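Local atomic coordinates of multiheme cytochrome cf (Carboxydothermus ferrireducens DSM 11255, PDB entry 6QVM), a protein that probably acts as an S-layer-inserted extracellular Fe(III) reductase, passing electrons along its many c-type hemes to insoluble substrates. Residues Tyr272-Pro277 with Leu281-Asp286; His39-Ser44 with Gly53-Asp58; Gln419-Asn424 with Val429-Cys434. All coordinates share one frame; numbering follows the deposited sequence.

Contact 1 of 3, residues Tyr272-Pro277 with Leu281-Asp286; sequences YVINSP and LFVGKD. With HEC (heme c), chain J.
Tyr272-Ile274 and Leu281-Val283 run side by side as the two arms of an antiparallel beta hairpin, their axes 4.6 Å apart at closest and 155° from one N-to-C direction to the other. Tyr272 with Val283 and Ile274 with Leu281 are hydrogen-bonded pairs, and Val273 with Phe282 is the non-hydrogen-bonded pair between them. In the pair farther from the turn Val283 N gives a bond of 2.8 Å to Tyr272 O, almost in line with the carbonyl, whereas the return bond from Tyr272 N to Val283 O is weak. Leu281 N reaches a lone pair of Ile274 O at 3.0 Å, in the carbonyl plane.

Val273 and Phe282 share one face of the hairpin and point the same way. With CG1 anti to the backbone N (chi1 -179°), Val273 has CG2 beside that nitrogen and 3.6 Å from Phe282 CE2, while CG1 sits over one face of the ring near its rim, so the two branches together follow the aromatic outline. With an alanine in its place the rim of Phe282 would probably lose both methyl contacts, and the phenyl ring could turn more easily. On the other face Ile274 CB meets Leu281 CB at 3.8 Å, and Ile274 CG1 passes slantwise over Val283 CG2 at 4.0 Å. Beta-branched Val273, Ile274 and Val283 suit an extended backbone, and the bulk of Leu281 suits a buried apolar face. Pro277 CD comes within 3.6 Å of propionate oxygen O1D of a heme, so the turn end of the hairpin borders a heme propionate.

The Tyr272 ring turns away from the partner strand, and its hydroxyl hydrogen-bonds Glu342. Strand 270-275 is flanked by strands 247-248 and 279-284; on the Val273 side of the sheet Phe282 meets Trp301, and on the other side Trp310 of helix 310-313 packs against Tyr272, Ile274 and Val283.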
loop_
_atom_site.group_PDB
_atom_site.type_symbol
_atom_site.label_atom_id
_atom_site.label_comp_id
_atom_site.label_asym_id
_atom_site.label_seq_id
_atom_site.Cartn_x
_atom_site.Cartn_y
_atom_site.Cartn_z
ATOM N N TYR A 272 11.708 -7.685 -20.685
ATOM C CA TYR A 272 10.873 -6.875 -19.812
ATOM C C TYR A 272 10.955 -5.413 -20.220
ATOM O O TYR A 272 11.951 -4.964 -20.791
ATOM C CB TYR A 272 11.289 -7.007 -18.340
ATOM C CG TYR A 272 10.928 -8.333 -17.721
ATOM C CD1 TYR A 272 9.604 -8.739 -17.631
ATOM C CD2 TYR A 272 11.910 -9.179 -17.225
ATOM C CE1 TYR A 272 9.268 -9.945 -17.063
ATOM C CE2 TYR A 272 11.585 -10.395 -16.659
ATOM C CZ TYR A 272 10.260 -10.771 -16.577
ATOM O OH TYR A 272 9.916 -11.976 -16.014
ATOM N N VAL A 273 9.892 -4.670 -19.917
ATOM C CA VAL A 273 9.858 -3.222 -20.081
ATOM C C VAL A 273 9.740 -2.594 -18.701
ATOM O O VAL A 273 8.845 -2.949 -17.926
ATOM C CB VAL A 273 8.694 -2.779 -20.981
ATOM C CG1 VAL A 273 8.701 -1.261 -21.153
ATOM C CG2 VAL A 273 8.761 -3.485 -22.325
ATOM N N ILE A 274 10.649 -1.679 -18.388
ATOM C CA ILE A 274 10.599 -0.942 -17.133
ATOM C C ILE A 274 9.722 0.284 -17.354
ATOM O O ILE A 274 10.027 1.137 -18.194
ATOM C CB ILE A 274 12.006 -0.557 -16.654
ATOM C CG1 ILE A 274 12.909 -1.794 -16.630
ATOM C CG2 ILE A 274 11.944 0.069 -15.273
ATOM C CD1 ILE A 274 12.295 -2.996 -15.920
ATOM N N ASN A 275 8.628 0.368 -16.601
ATOM C CA ASN A 275 7.502 1.240 -16.925
ATOM C C ASN A 275 7.371 2.333 -15.869
ATOM O O ASN A 275 6.944 2.065 -14.742
ATOM C CB ASN A 275 6.223 0.410 -17.036
ATOM C CG ASN A 275 5.017 1.233 -17.439
ATOM O OD1 ASN A 275 5.143 2.286 -18.064
ATOM N ND2 ASN A 275 3.832 0.760 -17.067
ATOM N N SER A 276 7.715 3.570 -16.246
ATOM C CA SER A 276 7.656 4.725 -15.356
ATOM C C SER A 276 6.685 5.753 -15.935
ATOM O O SER A 276 6.262 5.609 -17.088
ATOM C CB SER A 276 9.054 5.325 -15.177
ATOM O OG SER A 276 9.405 6.146 -16.277
ATOM N N PRO A 277 6.301 6.794 -15.182
ATOM C CA PRO A 277 5.302 7.742 -15.713
ATOM C C PRO A 277 5.700 8.436 -17.009
ATOM O O PRO A 277 4.816 8.800 -17.795
ATOM C CB PRO A 277 5.136 8.748 -14.565
ATOM C CG PRO A 277 5.457 7.963 -13.340
ATOM C CD PRO A 277 6.546 7.003 -13.742
ATOM N N LEU A 281 12.021 1.776 -20.307
ATOM C CA LEU A 281 13.306 1.128 -20.514
ATOM C C LEU A 281 13.061 -0.324 -20.900
ATOM O O LEU A 281 12.030 -0.907 -20.554
ATOM C CB LEU A 281 14.180 1.203 -19.260
ATOM C CG LEU A 281 14.604 2.590 -18.771
ATOM C CD1 LEU A 281 15.538 2.450 -17.579
ATOM C CD2 LEU A 281 15.265 3.402 -19.874
ATOM N N PHE A 282 14.009 -0.905 -21.625
ATOM C CA PHE A 282 13.830 -2.226 -22.202
ATOM C C PHE A 282 14.972 -3.140 -21.785
ATOM O O PHE A 282 16.137 -2.733 -21.764
ATOM C CB PHE A 282 13.708 -2.132 -23.727
ATOM C CG PHE A 282 12.483 -1.377 -24.178
ATOM C CD1 PHE A 282 12.486 0.008 -24.223
ATOM C CD2 PHE A 282 11.317 -2.048 -24.515
ATOM C CE1 PHE A 282 11.364 0.708 -24.615
ATOM C CE2 PHE A 282 10.184 -1.350 -24.904
ATOM C CZ PHE A 282 10.212 0.030 -24.957
ATOM N N VAL A 283 14.618 -4.377 -21.449
ATOM C CA VAL A 283 15.530 -5.340 -20.848
ATOM C C VAL A 283 15.657 -6.530 -21.790
ATOM O O VAL A 283 14.659 -7.192 -22.104
ATOM C CB VAL A 283 15.036 -5.780 -19.461
ATOM C CG1 VAL A 283 15.888 -6.915 -18.923
ATOM C CG2 VAL A 283 15.046 -4.592 -18.498
ATOM N N GLY A 284 16.881 -6.808 -22.227
ATOM C CA GLY A 284 17.119 -7.847 -23.202
ATOM C C GLY A 284 16.992 -9.249 -22.636
ATOM O O GLY A 284 16.785 -9.466 -21.443
ATOM N N LYS A 285 17.139 -10.228 -23.531
ATOM C CA LYS A 285 17.117 -11.626 -23.126
ATOM C C LYS A 285 18.262 -11.972 -22.180
ATOM O O LYS A 285 18.148 -12.943 -21.426
ATOM C CB LYS A 285 17.159 -12.526 -24.364
ATOM C CG LYS A 285 15.932 -12.409 -25.250
ATOM C CD LYS A 285 15.257 -13.755 -25.436
ATOM C CE LYS A 285 13.837 -13.589 -25.967
ATOM N NZ LYS A 285 12.923 -13.050 -24.925
ATOM N N ASP A 286 19.353 -11.205 -22.203
ATOM C CA ASP A 286 20.461 -11.369 -21.275
ATOM C C ASP A 286 20.336 -10.469 -20.050
ATOM O O ASP A 286 21.292 -10.364 -19.279
ATOM C CB ASP A 286 21.787 -11.097 -21.992
ATOM C CG ASP A 286 21.903 -9.670 -22.491
ATOM O OD1 ASP A 286 20.859 -8.996 -22.610
ATOM O OD2 ASP A 286 23.041 -9.224 -22.757
HETATM FE FE HEC J . 7.401 3.128 -3.776
HETATM C CHA HEC J . 7.038 4.629 -6.808
HETATM C CHB HEC J . 5.748 5.766 -2.283
HETATM C CHC HEC J . 7.263 1.377 -0.817
HETATM C CHD HEC J . 9.544 0.756 -5.087
HETATM N NA HEC J . 6.541 4.863 -4.415
HETATM C C1A HEC J . 6.551 5.317 -5.718
HETATM C C2A HEC J . 5.963 6.640 -5.742
HETATM C C3A HEC J . 5.610 6.957 -4.492
HETATM C C4A HEC J . 5.973 5.849 -3.635
HETATM C CMA HEC J . 4.952 8.278 -4.049
HETATM C CAA HEC J . 5.787 7.520 -6.998
HETATM C CBA HEC J . 4.393 7.297 -7.575
HETATM C CGA HEC J . 4.183 8.265 -8.710
HETATM O O1A HEC J . 5.144 8.515 -9.491
HETATM O O2A HEC J . 3.043 8.783 -8.833
HETATM N NB HEC J . 6.656 3.506 -1.899
HETATM C C1B HEC J . 5.960 4.639 -1.515
HETATM C C2B HEC J . 5.494 4.445 -0.161
HETATM C C3B HEC J . 5.920 3.234 0.255
HETATM C C4B HEC J . 6.656 2.618 -0.838
HETATM C CMB HEC J . 4.698 5.511 0.625
HETATM C CAB HEC J . 5.679 2.582 1.641
HETATM C CBB HEC J . 4.174 2.428 1.978
HETATM N NC HEC J . 8.298 1.423 -3.070
HETATM C C1C HEC J . 8.025 0.834 -1.843
HETATM C C2C HEC J . 8.702 -0.453 -1.795
HETATM C C3C HEC J . 9.284 -0.665 -3.000
HETATM C C4C HEC J . 9.072 0.537 -3.805
HETATM C CMC HEC J . 8.602 -1.458 -0.620
HETATM C CAC HEC J . 10.139 -1.887 -3.458
HETATM C CBC HEC J . 9.389 -3.240 -3.391
HETATM N ND HEC J . 8.172 2.751 -5.650
HETATM C C1D HEC J . 9.046 1.706 -5.962
HETATM C C2D HEC J . 9.367 1.788 -7.367
HETATM C C3D HEC J . 8.584 2.994 -7.896
HETATM C C4D HEC J . 7.869 3.530 -6.764
HETATM C CMD HEC J . 10.296 0.863 -8.176
HETATM C CAD HEC J . 8.539 3.515 -9.341
HETATM C CBD HEC J . 7.267 2.911 -9.945
HETATM C CGD HEC J . 7.152 3.184 -11.423
HETATM O O1D HEC J . 7.768 4.178 -11.889
HETATM O O2D HEC J . 6.439 2.415 -12.125
#

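Contact 2 of 3, residues His39-Ser44 with Gly53-Asp58; sequences HQVPAS and GRDQMD. With HEC (heme c), chain F.
Ser44 and Arg54 meet above one face of a heme c, in the loop that joins two consecutive CXXCH heme-binding motifs of this multiheme cytochrome. Arg54 NH2 donates to Ser44 O at 3.0 Å; the bond is bent (138° at the hydrogen) and arrives from above the carbonyl plane. A long, flexible arginine suits the site: its aliphatic part lies across the porphyrin, with CD 3.5 Å from heme C3C, and a bend at chi3 (-76°) brings NH1 of the guanidinium within 3.4 Å of C1D in the next pyrrole, the group being oblique to it. The backbone carbonyl of Ser44 thus helps fix the turn of this group. Small and hydroxylated, Ser44 can at the same time donate through OG to propionate oxygen O2D at 2.8 Å.

The same face is shared by Pro42, whose rigid ring sets CG 3.4 Å from C3A. Val41 spreads its two methyls between partners: CG1 touches the heme methyl CMB, and CG2 meets Asp55 CB at 3.6 Å, the two side chains crossing at a slant.

Further out, Asp55 turns its carboxylate to Ser47, whose OG is also bonded by Gly53 N, and this ties the intervening loop to the short 3-10 turn 54-56. His39, at the end of the first motif, ligates the iron of a different heme together with the backbone N of Thr24, the first modelled residue and probably the mature N terminus, and its ND1 is held by Ile75 O. Asp58, an N-cap residue, leads into helix 59-63, its OD1 accepting the backbone N-H of Ala61.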
loop_
_atom_site.group_PDB
_atom_site.type_symbol
_atom_site.label_atom_id
_atom_site.label_comp_id
_atom_site.label_asym_id
_atom_site.label_seq_id
_atom_site.Cartn_x
_atom_site.Cartn_y
_atom_site.Cartn_z
ATOM N N HIS A 39 -15.704 -21.847 8.793
ATOM C CA HIS A 39 -14.658 -21.644 9.784
ATOM C C HIS A 39 -14.098 -22.982 10.242
ATOM O O HIS A 39 -14.833 -23.967 10.366
ATOM C CB HIS A 39 -15.179 -20.874 11.003
ATOM C CG HIS A 39 -15.610 -19.477 10.695
ATOM N ND1 HIS A 39 -14.732 -18.413 10.672
ATOM C CD2 HIS A 39 -16.827 -18.966 10.397
ATOM C CE1 HIS A 39 -15.392 -17.308 10.371
ATOM N NE2 HIS A 39 -16.666 -17.616 10.202
ATOM N N GLN A 40 -12.793 -23.008 10.498
ATOM C CA GLN A 40 -12.168 -24.177 11.095
ATOM C C GLN A 40 -12.468 -24.232 12.586
ATOM O O GLN A 40 -12.552 -23.206 13.266
ATOM C CB GLN A 40 -10.657 -24.168 10.866
ATOM C CG GLN A 40 -10.259 -24.330 9.407
ATOM C CD GLN A 40 -8.761 -24.223 9.196
ATOM O OE1 GLN A 40 -7.984 -24.904 9.859
ATOM N NE2 GLN A 40 -8.348 -23.350 8.285
ATOM N N VAL A 41 -12.637 -25.449 13.089
ATOM C CA VAL A 41 -12.940 -25.671 14.498
ATOM C C VAL A 41 -11.821 -26.521 15.090
ATOM O O VAL A 41 -11.193 -27.305 14.362
ATOM C CB VAL A 41 -14.318 -26.331 14.676
ATOM C CG1 VAL A 41 -15.403 -25.495 14.004
ATOM C CG2 VAL A 41 -14.311 -27.739 14.106
ATOM N N PRO A 42 -11.522 -26.392 16.385
ATOM C CA PRO A 42 -10.424 -27.170 16.970
ATOM C C PRO A 42 -10.674 -28.665 16.859
ATOM O O PRO A 42 -11.817 -29.125 16.820
ATOM C CB PRO A 42 -10.408 -26.719 18.435
ATOM C CG PRO A 42 -11.053 -25.376 18.418
ATOM C CD PRO A 42 -12.110 -25.452 17.351
ATOM N N ALA A 43 -9.576 -29.427 16.817
ATOM C CA ALA A 43 -9.673 -30.881 16.724
ATOM C C ALA A 43 -10.509 -31.451 17.861
ATOM O O ALA A 43 -11.275 -32.401 17.663
ATOM C CB ALA A 43 -8.278 -31.504 16.725
ATOM N N SER A 44 -10.388 -30.868 19.056
ATOM C CA SER A 44 -11.139 -31.345 20.213
ATOM C C SER A 44 -12.645 -31.162 20.062
ATOM O O SER A 44 -13.395 -31.739 20.854
ATOM C CB SER A 44 -10.661 -30.638 21.481
ATOM O OG SER A 44 -11.027 -29.272 21.467
ATOM N N GLY A 53 -20.622 -33.669 18.261
ATOM C CA GLY A 53 -19.565 -32.899 18.872
ATOM C C GLY A 53 -19.882 -31.413 18.939
ATOM O O GLY A 53 -20.926 -30.939 18.494
ATOM N N ARG A 54 -18.934 -30.660 19.502
ATOM C CA ARG A 54 -19.116 -29.220 19.646
ATOM C C ARG A 54 -19.073 -28.481 18.310
ATOM O O ARG A 54 -19.614 -27.370 18.219
ATOM C CB ARG A 54 -18.061 -28.651 20.599
ATOM C CG ARG A 54 -18.325 -28.975 22.062
ATOM C CD ARG A 54 -17.168 -28.560 22.944
ATOM N NE ARG A 54 -16.042 -29.478 22.831
ATOM C CZ ARG A 54 -14.889 -29.320 23.470
ATOM N NH1 ARG A 54 -14.710 -28.271 24.263
ATOM N NH2 ARG A 54 -13.923 -30.218 23.333
ATOM N N ASP A 55 -18.462 -29.063 17.272
ATOM C CA ASP A 55 -18.423 -28.386 15.983
ATOM C C ASP A 55 -19.800 -28.250 15.343
ATOM O O ASP A 55 -19.923 -27.540 14.341
ATOM C CB ASP A 55 -17.463 -29.104 15.026
ATOM C CG ASP A 55 -17.889 -30.531 14.696
ATOM O OD1 ASP A 55 -18.990 -30.960 15.084
ATOM O OD2 ASP A 55 -17.097 -31.238 14.039
ATOM N N GLN A 56 -20.818 -28.921 15.884
ATOM C CA GLN A 56 -22.190 -28.808 15.405
ATOM C C GLN A 56 -23.093 -28.069 16.381
ATOM O O GLN A 56 -24.305 -28.012 16.161
ATOM C CB GLN A 56 -22.788 -30.192 15.137
ATOM C CG GLN A 56 -22.262 -30.917 13.924
ATOM C CD GLN A 56 -22.894 -32.285 13.777
ATOM O OE1 GLN A 56 -24.076 -32.469 14.070
ATOM N NE2 GLN A 56 -22.104 -33.260 13.346
ATOM N N MET A 57 -22.544 -27.519 17.459
ATOM C CA MET A 57 -23.347 -26.853 18.470
ATOM C C MET A 57 -23.255 -25.338 18.299
ATOM O O MET A 57 -22.540 -24.824 17.437
ATOM C CB MET A 57 -22.907 -27.291 19.869
ATOM C CG MET A 57 -23.310 -28.716 20.217
ATOM S SD MET A 57 -22.528 -29.337 21.718
ATOM C CE MET A 57 -23.026 -28.100 22.916
ATOM N N ASP A 58 -24.013 -24.617 19.122
ATOM C CA ASP A 58 -24.024 -23.156 19.092
ATOM C C ASP A 58 -22.720 -22.666 19.706
ATOM O O ASP A 58 -22.554 -22.690 20.927
ATOM C CB ASP A 58 -25.237 -22.614 19.842
ATOM C CG ASP A 58 -25.414 -21.106 19.680
ATOM O OD1 ASP A 58 -24.403 -20.370 19.640
ATOM O OD2 ASP A 58 -26.576 -20.652 19.596
HETATM FE FE HEC F . -15.059 -24.075 21.452
HETATM C CHA HEC F . -11.809 -23.843 22.687
HETATM C CHB HEC F . -13.993 -22.564 18.553
HETATM C CHC HEC F . -18.242 -24.334 20.129
HETATM C CHD HEC F . -16.226 -25.069 24.484
HETATM N NA HEC F . -13.233 -23.356 20.752
HETATM C C1A HEC F . -12.033 -23.301 21.435
HETATM C C2A HEC F . -11.056 -22.595 20.620
HETATM C C3A HEC F . -11.687 -22.226 19.479
HETATM C C4A HEC F . -13.052 -22.708 19.547
HETATM C CMA HEC F . -11.142 -21.451 18.258
HETATM C CAA HEC F . -9.599 -22.345 21.107
HETATM C CBA HEC F . -8.511 -22.417 20.030
HETATM C CGA HEC F . -8.081 -23.838 19.790
HETATM O O1A HEC F . -7.810 -24.193 18.613
HETATM O O2A HEC F . -8.014 -24.618 20.773
HETATM N NB HEC F . -15.967 -23.526 19.689
HETATM C C1B HEC F . -15.298 -23.011 18.592
HETATM C C2B HEC F . -16.214 -23.007 17.472
HETATM C C3B HEC F . -17.401 -23.470 17.902
HETATM C C4B HEC F . -17.263 -23.815 19.305
HETATM C CMB HEC F . -15.877 -22.467 16.066
HETATM C CAB HEC F . -18.698 -23.650 17.078
HETATM C CBB HEC F . -18.520 -24.691 15.950
HETATM N NC HEC F . -16.884 -24.558 22.169
HETATM C C1C HEC F . -18.074 -24.641 21.469
HETATM C C2C HEC F . -19.122 -25.070 22.387
HETATM C C3C HEC F . -18.530 -25.404 23.561
HETATM C C4C HEC F . -17.138 -25.000 23.454
HETATM C CMC HEC F . -20.557 -25.400 21.923
HETATM C CAC HEC F . -19.127 -25.870 24.924
HETATM C CBC HEC F . -20.189 -26.983 24.865
HETATM N ND HEC F . -14.154 -24.376 23.307
HETATM C C1D HEC F . -14.865 -24.864 24.402
HETATM C C2D HEC F . -13.936 -25.119 25.470
HETATM C C3D HEC F . -12.556 -24.742 24.918
HETATM C C4D HEC F . -12.785 -24.290 23.562
HETATM C CMD HEC F . -14.281 -25.665 26.869
HETATM C CAD HEC F . -11.221 -24.834 25.684
HETATM C CBD HEC F . -10.742 -26.281 25.649
HETATM C CGD HEC F . -10.224 -26.577 24.263
HETATM O O1D HEC F . -9.376 -25.788 23.760
HETATM O O2D HEC F . -10.663 -27.594 23.659
#

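Contact 3 of 3, residues Gln419-Asn424 with Val429-Cys434; sequences QTIQKN and VSCLEC. With HEC (heme c), chain K.
Ile421 packs against Cys431 and Leu432 in a small, buried, apolar contact between the end of helix 417-422 and the CXXCH segment that binds a heme c, just before helix 437-449. It is made by side chains alone. The sec-butyl group of Ile421 points at the heme-binding turn. Both of its branches border Cys431 CB, CD1 at 3.8 Å; CD1 continues over the face of the porphyrin, 3.6 Å from heme C1B, while CG2 also meets Leu432 CD2 at 4.3 Å. The CD1 branch gets there because CG1 stands anti to the carbonyl carbon (chi1 -49°) and a second bend (chi2 -66°) turns CD1 toward the ring. A branched aliphatic residue fits a place bounded by a thioether arm, a leucine and a macrocycle, none of which offers it a polar partner. His435, the histidine of the motif, and Leu464 close round the same side chain.

Thr420 on the helix and Asn424 just past its end also border the heme: Thr420 CG2 and Asn424 OD1 both approach the methyl CMA, the latter at 3.6 Å. The hydroxyl of Thr420 is bonded to Ile416 O and to a propionate of another heme, so one turn of this helix borders two cofactors. Leu432, between the two cysteines, leads out to Tyr439 of helix 437-449 and to Phe467.

Both cysteines are covalently attached, Cys431 SG to CAB at 1.9 Å and Cys434 SG to CAC at 1.8 Å. These thioethers tether the porphyrin to the turn at two points and limit its movement, and the Ile421 methyl packs on its face; this is consistent with a need to keep hemes at set spacings for electron transfer.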
loop_
_atom_site.group_PDB
_atom_site.type_symbol
_atom_site.label_atom_id
_atom_site.label_comp_id
_atom_site.label_asym_id
_atom_site.label_seq_id
_atom_site.Cartn_x
_atom_site.Cartn_y
_atom_site.Cartn_z
ATOM N N GLN A 419 9.007 11.580 19.549
ATOM C CA GLN A 419 9.849 11.628 20.739
ATOM C C GLN A 419 10.085 13.057 21.222
ATOM O O GLN A 419 10.522 13.254 22.362
ATOM C CB GLN A 419 11.182 10.912 20.478
ATOM C CG GLN A 419 12.242 11.751 19.796
ATOM C CD GLN A 419 13.331 10.898 19.185
ATOM O OE1 GLN A 419 13.053 9.843 18.619
ATOM N NE2 GLN A 419 14.579 11.341 19.305
ATOM N N THR A 420 9.801 14.056 20.385
ATOM C CA THR A 420 9.730 15.427 20.872
ATOM C C THR A 420 8.647 15.565 21.934
ATOM O O THR A 420 8.854 16.212 22.967
ATOM C CB THR A 420 9.467 16.379 19.704
ATOM O OG1 THR A 420 10.647 16.497 18.900
ATOM C CG2 THR A 420 9.037 17.752 20.207
ATOM N N ILE A 421 7.493 14.933 21.708
ATOM C CA ILE A 421 6.413 14.978 22.687
ATOM C C ILE A 421 6.726 14.079 23.877
ATOM O O ILE A 421 6.336 14.379 25.012
ATOM C CB ILE A 421 5.078 14.594 22.022
ATOM C CG1 ILE A 421 4.882 15.389 20.732
ATOM C CG2 ILE A 421 3.920 14.840 22.970
ATOM C CD1 ILE A 421 4.707 16.875 20.943
ATOM N N GLN A 422 7.430 12.971 23.645
ATOM C CA GLN A 422 7.788 12.081 24.746
ATOM C C GLN A 422 8.788 12.737 25.691
ATOM O O GLN A 422 8.726 12.529 26.909
ATOM C CB GLN A 422 8.343 10.767 24.196
ATOM C CG GLN A 422 7.297 9.858 23.571
ATOM C CD GLN A 422 7.908 8.682 22.833
ATOM O OE1 GLN A 422 9.080 8.712 22.454
ATOM N NE2 GLN A 422 7.117 7.634 22.628
ATOM N N LYS A 423 9.708 13.540 25.153
ATOM C CA LYS A 423 10.745 14.177 25.955
ATOM C C LYS A 423 10.301 15.496 26.574
ATOM O O LYS A 423 11.106 16.142 27.251
ATOM C CB LYS A 423 11.995 14.430 25.104
ATOM C CG LYS A 423 12.746 13.187 24.662
ATOM C CD LYS A 423 13.706 13.530 23.533
ATOM C CE LYS A 423 14.704 12.413 23.279
ATOM N NZ LYS A 423 15.702 12.314 24.376
ATOM N N ASN A 424 9.059 15.919 26.356
ATOM C CA ASN A 424 8.617 17.249 26.753
ATOM C C ASN A 424 7.901 17.210 28.097
ATOM O O ASN A 424 7.173 16.260 28.396
ATOM C CB ASN A 424 7.706 17.860 25.688
ATOM C CG ASN A 424 8.185 19.223 25.223
ATOM O OD1 ASN A 424 7.425 20.189 25.203
ATOM N ND2 ASN A 424 9.459 19.307 24.853
ATOM N N VAL A 429 -1.521 13.908 25.116
ATOM C CA VAL A 429 -2.054 13.159 23.988
ATOM C C VAL A 429 -2.626 14.111 22.940
ATOM O O VAL A 429 -2.636 13.794 21.745
ATOM C CB VAL A 429 -3.094 12.133 24.480
ATOM C CG1 VAL A 429 -3.863 11.513 23.325
ATOM C CG2 VAL A 429 -2.413 11.054 25.305
ATOM N N SER A 430 -3.094 15.288 23.359
ATOM C CA SER A 430 -3.647 16.261 22.418
ATOM C C SER A 430 -2.650 16.626 21.325
ATOM O O SER A 430 -3.052 16.977 20.209
ATOM C CB SER A 430 -4.092 17.519 23.167
ATOM O OG SER A 430 -5.454 17.807 22.901
ATOM N N CYS A 431 -1.355 16.517 21.615
ATOM C CA CYS A 431 -0.321 16.985 20.703
ATOM C C CYS A 431 -0.047 16.019 19.557
ATOM O O CYS A 431 0.567 16.417 18.561
ATOM C CB CYS A 431 0.969 17.232 21.487
ATOM S SG CYS A 431 0.693 17.865 23.155
ATOM N N LEU A 432 -0.485 14.767 19.672
ATOM C CA LEU A 432 -0.159 13.772 18.659
ATOM C C LEU A 432 -0.941 13.987 17.371
ATOM O O LEU A 432 -0.633 13.354 16.356
ATOM C CB LEU A 432 -0.412 12.377 19.220
ATOM C CG LEU A 432 0.206 12.150 20.597
ATOM C CD1 LEU A 432 -0.344 10.891 21.242
ATOM C CD2 LEU A 432 1.723 12.090 20.497
ATOM N N GLU A 433 -1.948 14.860 17.408
ATOM C CA GLU A 433 -2.692 15.307 16.238
ATOM C C GLU A 433 -1.754 15.615 15.078
ATOM O O GLU A 433 -2.026 15.242 13.933
ATOM C CB GLU A 433 -3.528 16.536 16.607
ATOM C CG GLU A 433 -3.875 17.432 15.447
ATOM C CD GLU A 433 -5.362 17.656 15.320
ATOM O OE1 GLU A 433 -6.081 16.699 14.962
ATOM O OE2 GLU A 433 -5.814 18.787 15.594
ATOM N N CYS A 434 -0.630 16.271 15.370
ATOM C CA CYS A 434 0.347 16.632 14.356
ATOM C C CYS A 434 1.694 15.941 14.555
ATOM O O CYS A 434 2.621 16.190 13.774
ATOM C CB CYS A 434 0.548 18.154 14.332
ATOM S SG CYS A 434 -0.974 19.124 14.342
HETATM FE FE HEC K . 3.942 20.843 18.302
HETATM C CHA HEC K . 6.973 22.006 17.074
HETATM C CHB HEC K . 5.386 20.485 21.418
HETATM C CHC HEC K . 0.830 20.254 19.711
HETATM C CHD HEC K . 2.475 21.166 15.231
HETATM N NA HEC K . 5.817 21.191 19.090
HETATM C C1A HEC K . 6.931 21.649 18.406
HETATM C C2A HEC K . 8.053 21.689 19.326
HETATM C C3A HEC K . 7.610 21.263 20.526
HETATM C C4A HEC K . 6.198 20.945 20.399
HETATM C CMA HEC K . 8.437 21.128 21.825
HETATM C CAA HEC K . 9.491 22.142 18.951
HETATM C CBA HEC K . 9.770 23.490 19.616
HETATM C CGA HEC K . 10.752 24.318 18.830
HETATM O O1A HEC K . 10.642 25.569 18.898
HETATM O O2A HEC K . 11.639 23.747 18.142
HETATM N NB HEC K . 3.236 20.451 20.199
HETATM C C1B HEC K . 4.011 20.344 21.344
HETATM C C2B HEC K . 3.126 20.058 22.459
HETATM C C3B HEC K . 1.866 19.993 21.986
HETATM C C4B HEC K . 1.916 20.247 20.559
HETATM C CMB HEC K . 3.579 19.846 23.924
HETATM C CAB HEC K . 0.574 19.697 22.791
HETATM C CBB HEC K . 0.306 20.830 23.805
HETATM N NC HEC K . 2.020 20.722 17.602
HETATM C C1C HEC K . 0.883 20.467 18.349
HETATM C C2C HEC K . -0.258 20.428 17.456
HETATM C C3C HEC K . 0.178 20.747 16.217
HETATM C C4C HEC K . 1.626 20.892 16.287
HETATM C CMC HEC K . -1.714 20.228 17.944
HETATM C CAC HEC K . -0.637 20.837 14.899
HETATM C CBC HEC K . -1.788 21.864 14.972
HETATM N ND HEC K . 4.631 21.468 16.443
HETATM C C1D HEC K . 3.806 21.545 15.321
HETATM C C2D HEC K . 4.576 22.100 14.230
HETATM C C3D HEC K . 5.986 22.363 14.799
HETATM C C4D HEC K . 5.920 21.942 16.182
HETATM C CMD HEC K . 4.060 22.355 12.797
HETATM C CAD HEC K . 7.223 22.955 14.075
HETATM C CBD HEC K . 6.949 24.412 13.708
HETATM C CGD HEC K . 8.221 25.226 13.626
HETATM O O1D HEC K . 9.296 24.670 13.267
HETATM O O2D HEC K . 8.149 26.452 13.914
#

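Overall arrangement
From the N terminus the chain meets contact 2 first, where residues 39-44 and 53-58 close a loop of eight residues between helix 35-38 and helix 59-63. Contact 1 follows, a tight hairpin with three residues between its segments, joining neighbouring strands of the five-stranded antiparallel sheet. Contact 3 comes last and closes a four-residue link from helix 417-422 to a heme-binding turn. The three are strictly in series, so none nests in or crosses another. They are also far apart: centres lie 46 to 52 Å from each other, contacts 1 and 3 on opposite sides of the chain's centre. Each is local, borders a different heme, and serves a separate part of this elongated cytochrome.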